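Side-chain contacts in beta-xylanase (Caldicellulosiruptor kristjanssonii, PDB 7NWN), which probably binds plant polysaccharide through a family 9 carbohydrate-binding module of a multimodular xylanase-glucuronoyl esterase that hydrolyses xylan: residues F97-N101 with F102-I106; K155-N158 with G159-M162. All coordinates share one frame; numbering follows the deposited sequence.

Interaction 1. Residues F97-N101 with F102-I106; sequences FLDEN and FDRAI. With CA (calcium ion), chain S.
Asp99, at the end of strand 93-99, holds the loop that follows it with both carboxylate oxygens. OD1 binds the calcium ion at 2.1 Å. The same OD1 takes a weak hydrogen bond from Asp103 N. OD2 is used differently: Arg104 N meets it on its syn side at 2.8 Å, 17° out of the carboxylate plane. The carboxyl carbon CG stands anti to the backbone N (chi1 169°), which points the carboxylate toward the backbone N-H groups of Asp103 and Arg104. The main chain closes the turn as well, with Phe102 N bonded to Asp99 O at 3.2 Å. This is the tight, buried part of the contact.

Asp103 brings the second acid of these segments to the metal, through OD2 at 2.4 Å. Water 1 is a further ligand, and Asp111 and Asp112 complete the protein side of the site.

The outer side is looser. Asn101 and Asp103 lie side by side and point the same way, their flat groups 85° apart, with Asn101 CB 3.8 Å from Asp103 OD2. Arg104 is exposed and was deposited in two conformers. In one of them its guanidinium lies over a face of the Phe102 ring, NE 3.7 Å above the ring plane, and makes weak bonds to Phe102 O. This stacking is therefore less certain.

Calcium and the N-H groups of Asp103 (weakly) and Arg104 probably share the negative charge of Asp99. The ion probably offsets the mutual repulsion of the acids and fixes the shape of the loop.

Interaction 2. Residues K155-N158 with G159-M162; sequences KPIN and GTIM. With EDO (1,2-ethanediol), chain J.
Thr160 and Ile157 are joined by two hydrogen bonds that end on one carbonyl oxygen. Thr160 N gives the backbone bond to Ile157 O, at 3.0 Å. Thr160 OG1 donates to the same oxygen at 2.8 Å, tilted 26° from the carbonyl plane. Both donors come from the same face of that plane. The hydroxyl reaches it because OG1 sits beside its own backbone N and anti to the carbonyl carbon (chi1 -61°). With an alanine in place of Thr160, Ile157 O would probably keep only the backbone N-H as donor in the turn, and Ile157 CG1 would lose the oxygen it packs on.

The van der Waals contacts are few and centre on the Thr160 hydroxyl. The Ile157 and Thr160 side chains cross at about a right angle, with Ile157 CG1 3.4 Å from Thr160 OG1. Pro156 CA approaches the same hydroxyl at 3.9 Å. The Pro156 side chain also packs on Trp65 and on Leu202 of strand 198-202.

Two polar side-chain ends have partners outside the turn. Asn158 OD1 accepts from the backbone N of Arg205. Lys155 NZ donates to O2 of a 1,2-ethanediol molecule at 3.1 Å, and its CD and CE lie alongside O1. This diol probably came from the crystallisation liquor and is also bonded to Asp67 O.

Backbone shape completes the arrangement. Gly159 has a positive phi of 94°, and a CB there would clash with Asn158 O. Ile157 to Thr160 form a type II beta turn, whose third position commonly holds glycine, and the turn leads directly into strand 161-171 of the beta-sheet module.

Interactions 1 and 2 come in series along the chain, their centres about 13 Å apart on the same side of the module. Residues 97-106 take in the end of strand 93-99 and the loop after it, and residues 155-162 lead into strand 161-171. These strands are antiparallel neighbours in the mixed sheet, so one loop departs beside the place where the other enters. The two contacts touch directly. Phe102 CB lies 3.4 Å from Ile161 O, and Glu100 O lies 3.3 Å from Met162 CG. Glu100 also accepts bonds from Ser153 N and Lys154 N, just ahead of interaction 2. The calcium-bound loop and the beta turn are thus adjoining loops at the same end of two neighbouring strands.

Interaction 1. Residues F97-N101 with F102-I106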
loop_
_atom_site.group_PDB
_atom_site.type_symbol
_atom_site.label_atom_id
_atom_site.label_comp_id
_atom_site.label_asym_id
_atom_site.label_seq_id
_atom_site.Cartn_x
_atom_site.Cartn_y
_atom_site.Cartn_z
ATOM N N PHE A 97 4.493 -1.998 -2.977
ATOM C CA PHE A 97 5.859 -2.012 -3.472
ATOM C C PHE A 97 6.503 -0.676 -3.099
ATOM O O PHE A 97 5.849 0.354 -3.248
ATOM C CB PHE A 97 5.803 -2.093 -5.001
ATOM C CG PHE A 97 5.011 -3.241 -5.614
ATOM C CD1 PHE A 97 3.621 -3.214 -5.654
ATOM C CD2 PHE A 97 5.674 -4.324 -6.193
ATOM C CE1 PHE A 97 2.904 -4.223 -6.288
ATOM C CE2 PHE A 97 4.969 -5.342 -6.840
ATOM C CZ PHE A 97 3.584 -5.285 -6.883
ATOM N N LEU A 98 7.769 -0.708 -2.650
ATOM C CA LEU A 98 8.491 0.517 -2.321
ATOM C C LEU A 98 9.945 0.438 -2.822
ATOM O O LEU A 98 10.637 -0.563 -2.594
ATOM C CB LEU A 98 8.466 0.717 -0.802
ATOM C CG LEU A 98 8.826 2.129 -0.312
ATOM C CD1 LEU A 98 7.776 3.154 -0.728
ATOM C CD2 LEU A 98 9.025 2.114 1.211
ATOM N N ASP A 99 10.382 1.503 -3.511
ATOM C CA ASP A 99 11.787 1.704 -3.872
ATOM C C ASP A 99 12.244 2.889 -3.016
ATOM O O ASP A 99 12.003 4.041 -3.393
ATOM C CB ASP A 99 11.890 1.985 -5.377
ATOM C CG ASP A 99 13.249 2.477 -5.941
ATOM O OD1 ASP A 99 14.298 2.408 -5.239
ATOM O OD2 ASP A 99 13.215 2.973 -7.085
ATOM N N GLU A 100 12.778 2.553 -1.838
ATOM C CA GLU A 100 12.973 3.517 -0.758
ATOM C C GLU A 100 14.070 4.516 -1.131
ATOM O O GLU A 100 13.923 5.700 -0.854
ATOM C CB GLU A 100 13.331 2.791 0.543
ATOM C CG GLU A 100 13.211 3.668 1.773
ATOM C CD GLU A 100 13.531 2.986 3.092
ATOM O OE1 GLU A 100 13.776 1.770 3.111
ATOM O OE2 GLU A 100 13.509 3.673 4.103
ATOM N N ASN A 101 15.151 4.050 -1.779
ATOM C CA ASN A 101 16.224 4.968 -2.168
ATOM C C ASN A 101 15.912 5.668 -3.487
ATOM O O ASN A 101 16.655 6.542 -3.878
ATOM C CB ASN A 101 17.599 4.293 -2.258
ATOM C CG ASN A 101 18.032 3.620 -0.968
ATOM O OD1 ASN A 101 17.632 3.995 0.138
ATOM N ND2 ASN A 101 18.832 2.578 -1.090
ATOM N N PHE A 102 14.831 5.300 -4.182
ATOM C CA PHE A 102 14.514 5.873 -5.488
ATOM C C PHE A 102 15.624 5.647 -6.534
ATOM O O PHE A 102 15.850 6.503 -7.386
ATOM C CB PHE A 102 14.165 7.350 -5.360
ATOM C CG PHE A 102 13.404 7.917 -6.528
ATOM C CD1 PHE A 102 12.301 7.269 -7.055
ATOM C CD2 PHE A 102 13.776 9.129 -7.100
ATOM C CE1 PHE A 102 11.602 7.799 -8.136
ATOM C CE2 PHE A 102 13.052 9.673 -8.153
ATOM C CZ PHE A 102 11.970 9.006 -8.682
ATOM N N ASP A 103 16.270 4.472 -6.512
ATOM C CA ASP A 103 17.206 4.020 -7.535
ATOM C C ASP A 103 16.542 3.835 -8.894
ATOM O O ASP A 103 17.166 4.105 -9.912
ATOM C CB ASP A 103 17.781 2.649 -7.227
ATOM C CG ASP A 103 18.345 2.585 -5.838
ATOM O OD1 ASP A 103 19.262 3.369 -5.551
ATOM O OD2 ASP A 103 17.854 1.768 -5.059
ATOM N N ARG A 104 15.294 3.351 -8.912
ATOM C CA ARG A 104 14.623 3.070 -10.176
ATOM C C ARG A 104 15.424 2.057 -11.005
ATOM O O ARG A 104 15.436 2.143 -12.222
ATOM C CB ARG A 104 14.487 4.352 -11.005
ATOM C CG ARG A 104 13.365 5.293 -10.594
ATOM C CD ARG A 104 13.717 6.737 -10.932
ATOM N NE ARG A 104 14.966 7.144 -10.279
ATOM C CZ ARG A 104 15.563 8.322 -10.428
ATOM N NH1 ARG A 104 15.032 9.240 -11.215
ATOM N NH2 ARG A 104 16.681 8.579 -9.779
ATOM N N ALA A 105 16.108 1.112 -10.358
ATOM C CA ALA A 105 16.737 0.008 -11.058
ATOM C C ALA A 105 15.683 -0.813 -11.841
ATOM O O ALA A 105 14.462 -0.639 -11.690
ATOM C CB ALA A 105 17.466 -0.831 -10.037
ATOM N N ILE A 106 16.157 -1.692 -12.729
ATOM C CA ILE A 106 15.268 -2.462 -13.589
ATOM C C ILE A 106 15.090 -3.849 -12.976
ATOM O O ILE A 106 14.326 -4.655 -13.478
ATOM C CB ILE A 106 15.769 -2.507 -15.048
ATOM C CG1 ILE A 106 17.188 -3.081 -15.163
ATOM C CG2 ILE A 106 15.621 -1.146 -15.724
ATOM C CD1 ILE A 106 17.409 -3.846 -16.452
HETATM CA CA CA S . 15.664 0.866 -4.608
HETATM O O HOH W 1 15.429 0.184 -7.011
#

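Interaction 2. Residues K155-N158 with G159-M162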
loop_
_atom_site.group_PDB
_atom_site.type_symbol
_atom_site.label_atom_id
_atom_site.label_comp_id
_atom_site.label_asym_id
_atom_site.label_seq_id
_atom_site.Cartn_x
_atom_site.Cartn_y
_atom_site.Cartn_z
ATOM N N LYS A 155 15.863 8.012 6.876
ATOM C CA LYS A 155 15.079 9.043 7.546
ATOM C C LYS A 155 14.360 9.884 6.499
ATOM O O LYS A 155 14.998 10.518 5.677
ATOM C CB LYS A 155 15.975 9.991 8.349
ATOM C CG LYS A 155 16.045 9.684 9.840
ATOM C CD LYS A 155 16.834 8.423 10.173
ATOM C CE LYS A 155 17.131 8.240 11.650
ATOM N NZ LYS A 155 17.985 7.047 11.890
ATOM N N PRO A 156 13.014 9.886 6.422
ATOM C CA PRO A 156 12.377 10.721 5.408
ATOM C C PRO A 156 12.297 12.159 5.897
ATOM O O PRO A 156 12.229 12.414 7.091
ATOM C CB PRO A 156 10.994 10.060 5.290
ATOM C CG PRO A 156 10.730 9.513 6.684
ATOM C CD PRO A 156 12.080 9.016 7.179
ATOM N N ILE A 157 12.279 13.089 4.948
ATOM C CA ILE A 157 12.177 14.502 5.214
ATOM C C ILE A 157 11.267 15.039 4.127
ATOM O O ILE A 157 11.013 14.328 3.152
ATOM C CB ILE A 157 13.584 15.132 5.153
ATOM C CG1 ILE A 157 14.284 14.875 3.811
ATOM C CG2 ILE A 157 14.392 14.636 6.342
ATOM C CD1 ILE A 157 15.378 15.897 3.440
ATOM N N ASN A 158 10.788 16.276 4.288
ATOM C CA ASN A 158 9.983 16.904 3.250
ATOM C C ASN A 158 10.771 16.928 1.951
ATOM O O ASN A 158 11.932 17.299 1.983
ATOM C CB ASN A 158 9.668 18.350 3.597
ATOM C CG ASN A 158 8.667 18.469 4.727
ATOM O OD1 ASN A 158 7.655 17.763 4.753
ATOM N ND2 ASN A 158 8.924 19.403 5.633
ATOM N N GLY A 159 10.135 16.513 0.854
ATOM C CA GLY A 159 10.758 16.482 -0.454
ATOM C C GLY A 159 11.370 15.125 -0.813
ATOM O O GLY A 159 11.631 14.903 -1.982
ATOM N N THR A 160 11.573 14.216 0.156
ATOM C CA THR A 160 11.916 12.835 -0.163
ATOM C C THR A 160 11.026 12.282 -1.275
ATOM O O THR A 160 9.809 12.529 -1.292
ATOM C CB THR A 160 11.822 11.901 1.041
ATOM O OG1 THR A 160 12.760 12.432 1.968
ATOM C CG2 THR A 160 12.181 10.453 0.732
ATOM N N ILE A 161 11.655 11.580 -2.240
ATOM C CA ILE A 161 10.895 10.886 -3.275
ATOM C C ILE A 161 11.217 9.408 -3.159
ATOM O O ILE A 161 12.396 9.049 -3.028
ATOM C CB ILE A 161 11.119 11.422 -4.704
ATOM C CG1 ILE A 161 10.721 12.893 -4.807
ATOM C CG2 ILE A 161 10.363 10.597 -5.743
ATOM C CD1 ILE A 161 11.113 13.545 -6.110
ATOM N N MET A 162 10.147 8.582 -3.186
ATOM C CA MET A 162 10.322 7.136 -3.269
ATOM C C MET A 162 9.542 6.587 -4.469
ATOM O O MET A 162 8.602 7.214 -4.954
ATOM C CB MET A 162 9.898 6.437 -1.974
ATOM C CG MET A 162 10.776 6.839 -0.809
ATOM S SD MET A 162 10.283 6.170 0.814
ATOM C CE MET A 162 8.782 7.084 1.102
HETATM C C1 EDO J . 14.081 6.174 12.004
HETATM O O1 EDO J . 13.879 7.336 11.214
HETATM C C2 EDO J . 14.472 4.993 11.202
HETATM O O2 EDO J . 15.869 4.926 10.955
#